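Local coordinates for protein probable methyltransferase (Bordetella pertussis, PDB 3KTY) that probably methylates RNA with S-adenosyl-L-methionine as methyl donor, here represented by its SpoU-type methyltransferase part, the N-terminal portion of a longer protein, at residues Val11-Gln17 and Phe36-Val42; Pro21-Ser26 and Gln52-Leu58; Val82-Phe86 and Leu108-His112. All coordinates share one frame; numbering follows the deposited sequence.

Together the three contacts show how an alpha-beta-alpha sandwich is held by joining strand to strand, helix to helix and strand to helix. From the N terminus, the chain runs through strand 11-16, enters helix 21-33 and returns along strand 39-42, where contact 1 closes the beta-alpha-beta unit. Contact 2 starts on the connecting helix, inside that loop, and ends beyond it on helix 53-59, so the two cross along the chain and also touch, L39 and L41 packing on V24. Contact 3 follows in series, its loop running from strand 84-89 to helix 102-115. It lies across the chain's centre from contact 2 but shares the parallel sheet with contact 1.

Contact 1 of 3, residues Val11-Gln17 and Phe36-Val42; sequences VRFIMTQ and FGELVLV
Strands 11-16 and 39-42 run parallel, their axes 4.7 Å apart at 24°, in the central sheet of the sandwich; helix 21-33 completes the beta-alpha-beta unit. Five backbone bonds join the segments, from F13 N to E38 O (3.1 Å) at one end to Q17 N and V42 O (2.7 Å) at the other; F13 and M15 each use both N and O, whereas I14 pairs its backbone with I123 and L125 of strand 121-125. With CG beside its own backbone N (chi1 -56°), the F13 ring presents its edge to the face of F36 in a T-shaped stack, planes at 68° and centroids 5.2 Å apart. V11 CB reaches the same F36 ring obliquely, 3.5 Å from F36 CE1. These apolar groups lie under helices 21-33 and 157-172. Farther along that sheet face, selenomethionine M15 extends as far as SE, which meets L39 CD1 as well as L41 CD2. At the partly exposed end, the methylenes of R12 and E38 run alongside one another while their charged atoms do not touch. On the other face, beneath helix 75-79, I14 lies alongside V40, I14 CG1 being 3.9 Å from V40 CB, and I14 CG2 meets V42 CG2 at 3.8 Å.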
ATOM      1  N   VAL A  11      -0.734  -1.267 -18.619  1.00 28.38           N
ATOM      2  CA  VAL A  11      -0.111  -0.430 -17.623  1.00 22.16           C
ATOM      3  C   VAL A  11       1.304  -0.903 -17.319  1.00 26.30           C
ATOM      4  O   VAL A  11       1.531  -2.097 -17.096  1.00 30.14           O
ATOM      5  CB  VAL A  11      -0.968  -0.393 -16.288  1.00 34.96           C
ATOM      6  CG1 VAL A  11      -0.214   0.334 -15.208  1.00 26.58           C
ATOM      7  CG2 VAL A  11      -2.361   0.281 -16.536  1.00 35.92           C
ATOM      8  N   ARG A  12       2.236   0.035 -17.228  1.00 25.56           N
ATOM      9  CA  ARG A  12       3.641  -0.304 -16.939  1.00 27.74           C
ATOM     10  C   ARG A  12       4.197   0.467 -15.800  1.00 28.62           C
ATOM     11  O   ARG A  12       3.924   1.662 -15.692  1.00 36.83           O
ATOM     12  CB  ARG A  12       4.515   0.047 -18.133  1.00 31.36           C
ATOM     13  CG  ARG A  12       4.428  -1.004 -19.133  1.00 49.08           C
ATOM     14  CD  ARG A  12       4.111  -0.398 -20.409  1.00 55.12           C
ATOM     15  NE  ARG A  12       5.305  -0.392 -21.192  1.00 54.34           N
ATOM     16  CZ  ARG A  12       5.448  -1.046 -22.328  1.00 48.82           C
ATOM     17  NH1 ARG A  12       4.465  -1.765 -22.847  1.00 50.41           N
ATOM     18  NH2 ARG A  12       6.593  -0.968 -22.928  1.00 39.59           N
ATOM     19  N   PHE A  13       5.034  -0.188 -14.992  1.00 34.89           N
ATOM     20  CA  PHE A  13       5.707   0.474 -13.861  1.00 29.21           C
ATOM     21  C   PHE A  13       7.204   0.521 -14.076  1.00 31.49           C
ATOM     22  O   PHE A  13       7.873  -0.503 -14.192  1.00 31.51           O
ATOM     23  CB  PHE A  13       5.389  -0.229 -12.533  1.00 30.08           C
ATOM     24  CG  PHE A  13       3.911  -0.330 -12.246  1.00 31.01           C
ATOM     25  CD1 PHE A  13       3.299   0.551 -11.379  1.00 29.94           C
ATOM     26  CD2 PHE A  13       3.136  -1.266 -12.895  1.00 32.30           C
ATOM     27  CE1 PHE A  13       1.933   0.482 -11.133  1.00 27.89           C
ATOM     28  CE2 PHE A  13       1.789  -1.355 -12.653  1.00 34.86           C
ATOM     29  CZ  PHE A  13       1.185  -0.483 -11.782  1.00 31.80           C
ATOM     30  N   ILE A  14       7.716   1.736 -14.100  1.00 27.11           N
ATOM     31  CA  ILE A  14       9.091   2.003 -14.412  1.00 24.63           C
ATOM     32  C   ILE A  14       9.899   2.502 -13.225  1.00 29.17           C
ATOM     33  O   ILE A  14       9.658   3.587 -12.710  1.00 29.56           O
ATOM     34  CB  ILE A  14       9.190   2.993 -15.586  1.00 22.68           C
ATOM     35  CG1 ILE A  14       8.341   2.443 -16.732  1.00 18.10           C
ATOM     36  CG2 ILE A  14      10.684   3.161 -16.015  1.00 20.72           C
ATOM     37  CD1 ILE A  14       8.378   3.279 -17.999  1.00 24.63           C
HETATM   38  N   MSE A  15      10.872   1.697 -12.806  1.00 24.57           N
HETATM   39  CA  MSE A  15      11.779   2.107 -11.743  1.00 32.16           C
HETATM   40  C   MSE A  15      13.094   2.642 -12.294  1.00 36.74           C
HETATM   41  O   MSE A  15      13.817   1.922 -12.981  1.00 30.71           O
HETATM   42  CB  MSE A  15      12.106   0.904 -10.863  1.00 33.27           C
HETATM   43  CG  MSE A  15      10.945   0.360 -10.037  1.00 36.22           C
HETATM   44 SE   MSE A  15      11.539  -1.333  -9.260  0.58 48.12          SE
HETATM   45  CE  MSE A  15      12.535  -0.668  -7.674  1.00 33.80           C
ATOM     46  N   THR A  16      13.423   3.886 -11.991  1.00 40.70           N
ATOM     47  CA  THR A  16      14.709   4.406 -12.438  1.00 42.01           C
ATOM     48  C   THR A  16      15.869   4.305 -11.420  1.00 45.69           C
ATOM     49  O   THR A  16      15.741   4.638 -10.238  1.00 45.58           O
ATOM     50  CB  THR A  16      14.606   5.856 -12.920  1.00 49.49           C
ATOM     51  OG1 THR A  16      14.370   6.706 -11.796  1.00 53.65           O
ATOM     52  CG2 THR A  16      13.499   6.011 -13.956  1.00 42.19           C
ATOM     53  N   GLN A  17      17.011   3.846 -11.910  1.00 45.36           N
ATOM     54  CA  GLN A  17      18.201   3.714 -11.089  1.00 48.60           C
ATOM     55  C   GLN A  17      18.021   2.794  -9.875  1.00 45.35           C
ATOM     56  O   GLN A  17      18.623   3.041  -8.841  1.00 43.19           O
ATOM     57  CB  GLN A  17      18.675   5.090 -10.629  1.00 43.35           C
ATOM     58  CG  GLN A  17      19.589   5.781 -11.590  1.00 52.06           C
ATOM     59  CD  GLN A  17      18.863   6.753 -12.487  1.00 68.02           C
ATOM     60  OE1 GLN A  17      18.567   6.449 -13.648  1.00 75.69           O
ATOM     61  NE2 GLN A  17      18.582   7.939 -11.961  1.00 66.75           N
ATOM     62  N   PHE A  36      -0.993  -6.566 -11.944  1.00 31.86           N
ATOM     63  CA  PHE A  36      -0.136  -6.106 -13.035  1.00 30.65           C
ATOM     64  C   PHE A  36       1.084  -6.998 -13.295  1.00 38.80           C
ATOM     65  O   PHE A  36       1.679  -7.548 -12.372  1.00 43.97           O
ATOM     66  CB  PHE A  36       0.283  -4.663 -12.810  1.00 27.70           C
ATOM     67  CG  PHE A  36      -0.884  -3.705 -12.722  1.00 32.22           C
ATOM     68  CD1 PHE A  36      -1.480  -3.209 -13.879  1.00 29.05           C
ATOM     69  CD2 PHE A  36      -1.410  -3.316 -11.485  1.00 24.83           C
ATOM     70  CE1 PHE A  36      -2.584  -2.299 -13.801  1.00 31.24           C
ATOM     71  CE2 PHE A  36      -2.519  -2.393 -11.396  1.00 22.51           C
ATOM     72  CZ  PHE A  36      -3.097  -1.890 -12.556  1.00 27.96           C
ATOM     73  N   GLY A  37       1.481  -7.122 -14.552  1.00 37.89           N
ATOM     74  CA  GLY A  37       2.609  -7.985 -14.842  1.00 39.07           C
ATOM     75  C   GLY A  37       3.817  -7.320 -15.468  1.00 37.85           C
ATOM     76  O   GLY A  37       4.794  -8.004 -15.767  1.00 39.51           O
ATOM     77  N   GLU A  38       3.744  -6.003 -15.675  1.00 32.33           N
ATOM     78  CA  GLU A  38       4.727  -5.270 -16.479  1.00 27.83           C
ATOM     79  C   GLU A  38       5.648  -4.355 -15.686  1.00 26.01           C
ATOM     80  O   GLU A  38       5.298  -3.219 -15.338  1.00 31.92           O
ATOM     81  CB  GLU A  38       4.019  -4.454 -17.568  1.00 39.70           C
ATOM     82  CG  GLU A  38       4.521  -4.709 -18.946  1.00 63.96           C
ATOM     83  CD  GLU A  38       4.148  -6.086 -19.428  1.00 78.07           C
ATOM     84  OE1 GLU A  38       2.928  -6.339 -19.569  1.00 83.95           O
ATOM     85  OE2 GLU A  38       5.069  -6.911 -19.655  1.00 81.40           O
ATOM     86  N   LEU A  39       6.855  -4.835 -15.454  1.00 24.89           N
ATOM     87  CA  LEU A  39       7.843  -4.072 -14.708  1.00 26.22           C
ATOM     88  C   LEU A  39       9.058  -3.751 -15.584  1.00 29.52           C
ATOM     89  O   LEU A  39       9.601  -4.615 -16.236  1.00 27.26           O
ATOM     90  CB  LEU A  39       8.299  -4.860 -13.488  1.00 19.42           C
ATOM     91  CG  LEU A  39       9.424  -4.235 -12.643  1.00 35.30           C
ATOM     92  CD1 LEU A  39       8.951  -3.055 -11.823  1.00 22.70           C
ATOM     93  CD2 LEU A  39       9.965  -5.296 -11.722  1.00 38.70           C
ATOM     94  N   VAL A  40       9.471  -2.493 -15.550  1.00 28.93           N
ATOM     95  CA  VAL A  40      10.549  -1.998 -16.337  1.00 19.99           C
ATOM     96  C   VAL A  40      11.586  -1.309 -15.458  1.00 24.49           C
ATOM     97  O   VAL A  40      11.254  -0.484 -14.614  1.00 30.96           O
ATOM     98  CB  VAL A  40      10.023  -0.966 -17.399  1.00 29.67           C
ATOM     99  CG1 VAL A  40      11.203  -0.471 -18.258  1.00 27.16           C
ATOM    100  CG2 VAL A  40       8.969  -1.593 -18.288  1.00 25.38           C
ATOM    101  N   LEU A  41      12.839  -1.631 -15.671  1.00 26.32           N
ATOM    102  CA  LEU A  41      13.937  -0.976 -14.973  1.00 28.58           C
ATOM    103  C   LEU A  41      14.749  -0.094 -15.919  1.00 38.45           C
ATOM    104  O   LEU A  41      15.105  -0.531 -17.003  1.00 32.55           O
ATOM    105  CB  LEU A  41      14.881  -2.033 -14.456  1.00 22.68           C
ATOM    106  CG  LEU A  41      14.366  -3.108 -13.474  1.00 33.11           C
ATOM    107  CD1 LEU A  41      15.555  -3.756 -12.868  1.00 30.54           C
ATOM    108  CD2 LEU A  41      13.538  -2.473 -12.389  1.00 34.64           C
ATOM    109  N   VAL A  42      15.049   1.134 -15.507  1.00 33.42           N
ATOM    110  CA  VAL A  42      15.929   2.004 -16.267  1.00 30.86           C
ATOM    111  C   VAL A  42      17.249   2.241 -15.509  1.00 38.28           C
ATOM    112  O   VAL A  42      17.243   2.656 -14.346  1.00 40.96           O
ATOM    113  CB  VAL A  42      15.253   3.356 -16.563  1.00 31.72           C
ATOM    114  CG1 VAL A  42      16.279   4.387 -17.046  1.00 32.07           C
ATOM    115  CG2 VAL A  42      14.124   3.176 -17.583  1.00 37.14           C
TER
HETATM  116  O   HOH W   1       1.141  -4.369 -16.122  1.00 35.01           O

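Contact 2 of 3, residues Pro21-Ser26 and Gln52-Leu58; sequences PGNVGS and QPEAVAL
P21 sits in a corner made by Q52 and E54, the first of three levels at which helices 21-33 and 53-59 come together. Glycines at G22 and G25 let the helices approach closely, to 6.7 Å between local axes that lie 29° apart. The pyrrolidine ring crosses both partners obliquely: P21 CB lies 3.4 Å from E54 CG and 3.7 Å from Q52 CB. E54 takes the less common first torsion, CG between the backbone N and the carbonyl carbon (chi1 54°), and then extends, which carries OE1 past the ring to G22 N; that hydrogen bond is weak, at 3.5 Å, and the side chain is poorly ordered. In the middle level there is little side chain at all. The methyl CB of A55 presses on P21 O, while G25, without a side chain, puts its CA 3.2 Å from A55 O in a CA-H...O contact. At the third level L58 reaches across with CD1, 3.2 Å from S26 OG and 3.4 Å from G22 O. Behind the interface V24 continues onto L66 of helix 63-67. The chemistry is thus mostly apolar carbon laid against carbon and against backbone oxygen. G22 O, which L58 covers, accepts from both S26 N and S26 OG, the hydroxyl approaching from above the carbonyl plane, so G22 O is satisfied within its own helix, and cohesion between the helices rests chiefly on close fit.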
ATOM      1  N   PRO A  21      18.562  -4.667  -5.085  1.00 48.26           N
ATOM      2  CA  PRO A  21      17.916  -5.804  -5.767  1.00 52.18           C
ATOM      3  C   PRO A  21      16.677  -6.362  -5.060  1.00 59.10           C
ATOM      4  O   PRO A  21      15.734  -6.786  -5.725  1.00 56.30           O
ATOM      5  CB  PRO A  21      19.016  -6.862  -5.821  1.00 58.15           C
ATOM      6  CG  PRO A  21      20.273  -6.093  -5.811  1.00 52.65           C
ATOM      7  CD  PRO A  21      19.997  -4.889  -4.911  1.00 43.92           C
ATOM      8  N   GLY A  22      16.667  -6.348  -3.731  1.00 64.89           N
ATOM      9  CA  GLY A  22      15.483  -6.761  -3.003  1.00 57.16           C
ATOM     10  C   GLY A  22      14.261  -5.915  -3.293  1.00 52.06           C
ATOM     11  O   GLY A  22      13.160  -6.449  -3.395  1.00 52.53           O
ATOM     12  N   ASN A  23      14.450  -4.597  -3.395  1.00 52.89           N
ATOM     13  CA  ASN A  23      13.393  -3.684  -3.826  1.00 46.12           C
ATOM     14  C   ASN A  23      12.805  -4.071  -5.187  1.00 51.25           C
ATOM     15  O   ASN A  23      11.607  -3.871  -5.439  1.00 52.04           O
ATOM     16  CB  ASN A  23      13.889  -2.234  -3.924  1.00 50.95           C
ATOM     17  CG  ASN A  23      14.074  -1.552  -2.569  1.00 62.68           C
ATOM     18  OD1 ASN A  23      13.261  -1.702  -1.649  1.00 65.45           O
ATOM     19  ND2 ASN A  23      15.131  -0.747  -2.466  1.00 65.15           N
ATOM     20  N   VAL A  24      13.638  -4.609  -6.071  1.00 42.86           N
ATOM     21  CA  VAL A  24      13.175  -4.980  -7.410  1.00 39.33           C
ATOM     22  C   VAL A  24      12.284  -6.183  -7.346  1.00 42.14           C
ATOM     23  O   VAL A  24      11.276  -6.240  -8.058  1.00 44.71           O
ATOM     24  CB  VAL A  24      14.325  -5.365  -8.343  1.00 51.43           C
ATOM     25  CG1 VAL A  24      13.774  -5.944  -9.615  1.00 53.18           C
ATOM     26  CG2 VAL A  24      15.220  -4.168  -8.614  1.00 51.80           C
ATOM     27  N   GLY A  25      12.665  -7.160  -6.513  1.00 41.21           N
ATOM     28  CA  GLY A  25      11.795  -8.290  -6.214  1.00 34.97           C
ATOM     29  C   GLY A  25      10.487  -7.889  -5.526  1.00 32.60           C
ATOM     30  O   GLY A  25       9.415  -8.355  -5.889  1.00 40.21           O
ATOM     31  N   SER A  26      10.565  -7.016  -4.530  1.00 36.17           N
ATOM     32  CA  SER A  26       9.370  -6.566  -3.817  1.00 36.44           C
ATOM     33  C   SER A  26       8.450  -5.840  -4.762  1.00 35.53           C
ATOM     34  O   SER A  26       7.222  -5.973  -4.694  1.00 45.21           O
ATOM     35  CB  SER A  26       9.764  -5.630  -2.662  1.00 45.06           C
ATOM     36  OG  SER A  26      10.528  -6.342  -1.711  1.00 55.77           O
ATOM     37  N   GLN A  52      19.643 -11.204  -9.618  1.00 63.23           N
ATOM     38  CA  GLN A  52      20.233 -11.197  -8.262  1.00 69.10           C
ATOM     39  C   GLN A  52      19.402 -12.002  -7.260  1.00 65.01           C
ATOM     40  O   GLN A  52      18.171 -11.867  -7.230  1.00 65.59           O
ATOM     41  CB  GLN A  52      20.386  -9.766  -7.734  1.00 74.76           C
ATOM     42  CG  GLN A  52      21.225  -8.847  -8.608  1.00 82.22           C
ATOM     43  CD  GLN A  52      22.717  -9.035  -8.422  1.00 96.43           C
ATOM     44  OE1 GLN A  52      23.456  -8.059  -8.330  1.00103.97           O
ATOM     45  NE2 GLN A  52      23.169 -10.288  -8.366  1.00101.03           N
ATOM     46  N   PRO A  53      20.072 -12.822  -6.425  1.00 66.71           N
ATOM     47  CA  PRO A  53      19.418 -13.739  -5.470  1.00 63.53           C
ATOM     48  C   PRO A  53      18.413 -13.054  -4.533  1.00 74.54           C
ATOM     49  O   PRO A  53      17.340 -13.624  -4.298  1.00 78.66           O
ATOM     50  CB  PRO A  53      20.587 -14.341  -4.686  1.00 64.11           C
ATOM     51  CG  PRO A  53      21.754 -14.219  -5.601  1.00 73.62           C
ATOM     52  CD  PRO A  53      21.538 -12.953  -6.392  1.00 71.85           C
ATOM     53  N   GLU A  54      18.721 -11.858  -4.031  1.00 79.38           N
ATOM     54  CA  GLU A  54      17.754 -11.147  -3.186  1.00 83.64           C
ATOM     55  C   GLU A  54      16.513 -10.619  -3.924  1.00 79.12           C
ATOM     56  O   GLU A  54      15.441 -10.485  -3.328  1.00 79.18           O
ATOM     57  CB  GLU A  54      18.421 -10.042  -2.367  1.00 97.50           C
ATOM     58  CG  GLU A  54      19.232  -9.039  -3.163  1.00111.60           C
ATOM     59  CD  GLU A  54      20.053  -8.116  -2.264  1.00123.02           C
ATOM     60  OE1 GLU A  54      19.597  -6.981  -1.965  1.00121.39           O
ATOM     61  OE2 GLU A  54      21.159  -8.536  -1.852  1.00129.90           O
ATOM     62  N   ALA A  55      16.638 -10.329  -5.216  1.00 69.58           N
ATOM     63  CA  ALA A  55      15.455  -9.935  -5.966  1.00 58.35           C
ATOM     64  C   ALA A  55      14.548 -11.142  -6.085  1.00 55.09           C
ATOM     65  O   ALA A  55      13.353 -11.058  -5.810  1.00 48.85           O
ATOM     66  CB  ALA A  55      15.811  -9.402  -7.347  1.00 47.83           C
ATOM     67  N   VAL A  56      15.129 -12.266  -6.502  1.00 54.03           N
ATOM     68  CA  VAL A  56      14.384 -13.519  -6.601  1.00 56.74           C
ATOM     69  C   VAL A  56      13.678 -13.848  -5.278  1.00 62.86           C
ATOM     70  O   VAL A  56      12.458 -14.025  -5.249  1.00 63.23           O
ATOM     71  CB  VAL A  56      15.307 -14.684  -6.981  1.00 58.59           C
ATOM     72  CG1 VAL A  56      14.655 -16.003  -6.636  1.00 52.58           C
ATOM     73  CG2 VAL A  56      15.667 -14.618  -8.465  1.00 58.40           C
ATOM     74  N   ALA A  57      14.449 -13.927  -4.191  1.00 66.42           N
ATOM     75  CA  ALA A  57      13.915 -14.243  -2.848  1.00 64.78           C
ATOM     76  C   ALA A  57      12.752 -13.347  -2.375  1.00 64.61           C
ATOM     77  O   ALA A  57      11.785 -13.841  -1.809  1.00 71.63           O
ATOM     78  CB  ALA A  57      15.016 -14.197  -1.857  1.00 60.32           C
ATOM     79  N   LEU A  58      12.845 -12.041  -2.612  1.00 60.35           N
ATOM     80  CA  LEU A  58      11.738 -11.130  -2.301  1.00 54.68           C
ATOM     81  C   LEU A  58      10.616 -11.124  -3.335  1.00 48.96           C
ATOM     82  O   LEU A  58       9.605 -10.457  -3.156  1.00 47.80           O
ATOM     83  CB  LEU A  58      12.236  -9.699  -2.098  1.00 46.90           C
ATOM     84  CG  LEU A  58      13.003  -9.473  -0.790  1.00 57.60           C
ATOM     85  CD1 LEU A  58      12.862  -8.020  -0.373  1.00 62.78           C
ATOM     86  CD2 LEU A  58      12.490 -10.378   0.309  1.00 49.48           C
TER

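Contact 3 of 3, residues Val82-Phe86 and Leu108-His112; sequences VTLAF and LARRH
T83 meets H112 just ahead of strand 84-89, and from there the strand runs almost antiparallel (167°) to helix 102-115, which packs on the sheet as a covering layer of the alpha-beta-alpha sandwich. The T83 hydroxyl OG1 approaches the imidazole at its edge, in the ring plane, and is hydrogen-bonded to H112 NE2; either atom could be the donor, and the modelled 2.5 Å is short enough to be doubtful as an exact length. The same OG1 also bonds to V120 N, which ties the helix side chain to the loop before strand 121-125. One residue on, L84 takes the face of the same ring. L84 CB stands 3.8 Å from the centroid of the H112 ring and 14° off the normal, a CH-pi contact, and with CG anti to the backbone N the leucine side chain slides past H112 in the opposite direction until L84 CD2 lies 3.7 Å from H112 CB. The histidine does its share: CG is likewise anti to its own N (chi1 -172°), which swings the ring off the helix toward the strand. F86 then crosses L108 at about a right angle, its ring edge at CZ 4.0 Å from L108 CB, with A109 CB at a looser 4.5 Å from F86 CE2. A109 itself continues onto L168 of helix 157-172. Chemically, the contact is graded from polar at T83 to wholly apolar at F86, and H112 joins the two regimes: an in-plane bond at NE2 and a leucine over one face together restrict how its ring can turn.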
ATOM      1  N   VAL A  82       4.996   4.504 -24.630  1.00 40.75           N
ATOM      2  CA  VAL A  82       4.014   4.936 -23.678  1.00 27.08           C
ATOM      3  C   VAL A  82       3.271   6.155 -24.159  1.00 37.29           C
ATOM      4  O   VAL A  82       3.888   7.128 -24.550  1.00 40.63           O
ATOM      5  CB  VAL A  82       4.665   5.220 -22.321  1.00 28.77           C
ATOM      6  CG1 VAL A  82       3.619   5.828 -21.364  1.00 29.04           C
ATOM      7  CG2 VAL A  82       5.263   3.912 -21.758  1.00 24.34           C
ATOM      8  N   THR A  83       1.939   6.122 -24.080  1.00 38.95           N
ATOM      9  CA  THR A  83       1.124   7.271 -24.477  1.00 32.79           C
ATOM     10  C   THR A  83       0.732   8.223 -23.347  1.00 35.43           C
ATOM     11  O   THR A  83       0.424   9.379 -23.602  1.00 42.21           O
ATOM     12  CB  THR A  83      -0.122   6.857 -25.299  1.00 41.21           C
ATOM     13  OG1 THR A  83      -0.929   5.943 -24.549  1.00 46.21           O
ATOM     14  CG2 THR A  83       0.290   6.206 -26.594  1.00 39.38           C
ATOM     15  N   LEU A  84       0.766   7.743 -22.108  1.00 38.56           N
ATOM     16  CA  LEU A  84       0.459   8.570 -20.934  1.00 37.81           C
ATOM     17  C   LEU A  84       1.332   8.121 -19.751  1.00 37.06           C
ATOM     18  O   LEU A  84       1.200   7.004 -19.247  1.00 37.24           O
ATOM     19  CB  LEU A  84      -1.031   8.483 -20.567  1.00 38.50           C
ATOM     20  CG  LEU A  84      -1.394   9.246 -19.286  1.00 44.60           C
ATOM     21  CD1 LEU A  84      -1.050  10.730 -19.406  1.00 34.12           C
ATOM     22  CD2 LEU A  84      -2.885   9.044 -18.853  1.00 49.38           C
ATOM     23  N   ALA A  85       2.247   8.985 -19.339  1.00 27.61           N
ATOM     24  CA  ALA A  85       3.219   8.591 -18.360  1.00 31.36           C
ATOM     25  C   ALA A  85       3.166   9.510 -17.190  1.00 36.25           C
ATOM     26  O   ALA A  85       3.274  10.716 -17.355  1.00 43.16           O
ATOM     27  CB  ALA A  85       4.613   8.572 -18.943  1.00 20.99           C
ATOM     28  N   PHE A  86       3.008   8.937 -16.003  1.00 32.94           N
ATOM     29  CA  PHE A  86       3.063   9.748 -14.781  1.00 40.89           C
ATOM     30  C   PHE A  86       4.402   9.679 -14.080  1.00 35.72           C
ATOM     31  O   PHE A  86       4.915   8.588 -13.795  1.00 38.60           O
ATOM     32  CB  PHE A  86       1.967   9.332 -13.799  1.00 31.29           C
ATOM     33  CG  PHE A  86       0.609   9.600 -14.292  1.00 35.71           C
ATOM     34  CD1 PHE A  86       0.016  10.836 -14.062  1.00 36.01           C
ATOM     35  CD2 PHE A  86      -0.091   8.628 -15.000  1.00 34.40           C
ATOM     36  CE1 PHE A  86      -1.280  11.091 -14.505  1.00 40.14           C
ATOM     37  CE2 PHE A  86      -1.395   8.865 -15.458  1.00 31.57           C
ATOM     38  CZ  PHE A  86      -1.982  10.098 -15.213  1.00 38.30           C
ATOM     39  N   LEU A 108      -7.536   9.480 -14.568  1.00 33.65           N
ATOM     40  CA  LEU A 108      -6.993   9.825 -15.893  1.00 35.02           C
ATOM     41  C   LEU A 108      -6.498   8.590 -16.634  1.00 36.09           C
ATOM     42  O   LEU A 108      -6.795   8.412 -17.789  1.00 43.99           O
ATOM     43  CB  LEU A 108      -5.843  10.780 -15.742  1.00 33.62           C
ATOM     44  CG  LEU A 108      -6.246  12.122 -15.173  1.00 46.64           C
ATOM     45  CD1 LEU A 108      -4.993  12.901 -14.765  1.00 42.36           C
ATOM     46  CD2 LEU A 108      -7.084  12.859 -16.230  1.00 45.22           C
ATOM     47  N   ALA A 109      -5.763   7.716 -15.965  1.00 35.37           N
ATOM     48  CA  ALA A 109      -5.331   6.499 -16.616  1.00 27.67           C
ATOM     49  C   ALA A 109      -6.481   5.678 -17.195  1.00 33.88           C
ATOM     50  O   ALA A 109      -6.371   5.142 -18.292  1.00 41.85           O
ATOM     51  CB  ALA A 109      -4.510   5.651 -15.672  1.00 22.74           C
ATOM     52  N   ARG A 110      -7.562   5.553 -16.435  1.00 32.75           N
ATOM     53  CA  ARG A 110      -8.716   4.750 -16.824  1.00 33.71           C
ATOM     54  C   ARG A 110      -9.351   5.316 -18.078  1.00 35.45           C
ATOM     55  O   ARG A 110      -9.718   4.585 -18.987  1.00 37.46           O
ATOM     56  CB  ARG A 110      -9.768   4.736 -15.694  1.00 33.09           C
ATOM     57  CG  ARG A 110     -11.173   4.370 -16.137  1.00 28.52           C
ATOM     58  CD  ARG A 110     -11.224   2.929 -16.525  1.00 33.46           C
ATOM     59  NE  ARG A 110     -12.571   2.547 -16.936  1.00 42.66           N
ATOM     60  CZ  ARG A 110     -13.417   1.869 -16.158  1.00 42.49           C
ATOM     61  NH1 ARG A 110     -13.070   1.499 -14.902  1.00 31.86           N
ATOM     62  NH2 ARG A 110     -14.609   1.540 -16.630  1.00 32.96           N
ATOM     63  N   ARG A 111      -9.482   6.634 -18.088  1.00 30.72           N
ATOM     64  CA  ARG A 111     -10.050   7.384 -19.194  1.00 36.95           C
ATOM     65  C   ARG A 111      -9.193   7.171 -20.449  1.00 41.79           C
ATOM     66  O   ARG A 111      -9.700   6.852 -21.524  1.00 48.38           O
ATOM     67  CB  ARG A 111     -10.055   8.875 -18.819  1.00 39.74           C
ATOM     68  CG  ARG A 111     -11.323   9.639 -19.138  1.00 68.14           C
ATOM     69  CD  ARG A 111     -11.461  10.880 -18.240  1.00 79.76           C
ATOM     70  NE  ARG A 111     -11.694  10.504 -16.842  1.00 82.12           N
ATOM     71  CZ  ARG A 111     -11.231  11.180 -15.788  1.00 82.10           C
ATOM     72  NH1 ARG A 111     -11.491  10.753 -14.547  1.00 77.59           N
ATOM     73  NH2 ARG A 111     -10.510  12.284 -15.972  1.00 77.93           N
ATOM     74  N   HIS A 112      -7.885   7.333 -20.294  1.00 34.89           N
ATOM     75  CA  HIS A 112      -6.964   7.124 -21.386  1.00 39.06           C
ATOM     76  C   HIS A 112      -7.066   5.705 -21.940  1.00 36.50           C
ATOM     77  O   HIS A 112      -7.174   5.523 -23.130  1.00 47.21           O
ATOM     78  CB  HIS A 112      -5.540   7.443 -20.947  1.00 36.95           C
ATOM     79  CG  HIS A 112      -4.549   7.438 -22.071  1.00 42.08           C
ATOM     80  ND1 HIS A 112      -4.471   8.461 -22.996  1.00 41.24           N
ATOM     81  CD2 HIS A 112      -3.588   6.542 -22.416  1.00 35.26           C
ATOM     82  CE1 HIS A 112      -3.516   8.185 -23.869  1.00 46.79           C
ATOM     83  NE2 HIS A 112      -2.977   7.023 -23.550  1.00 43.10           N
TER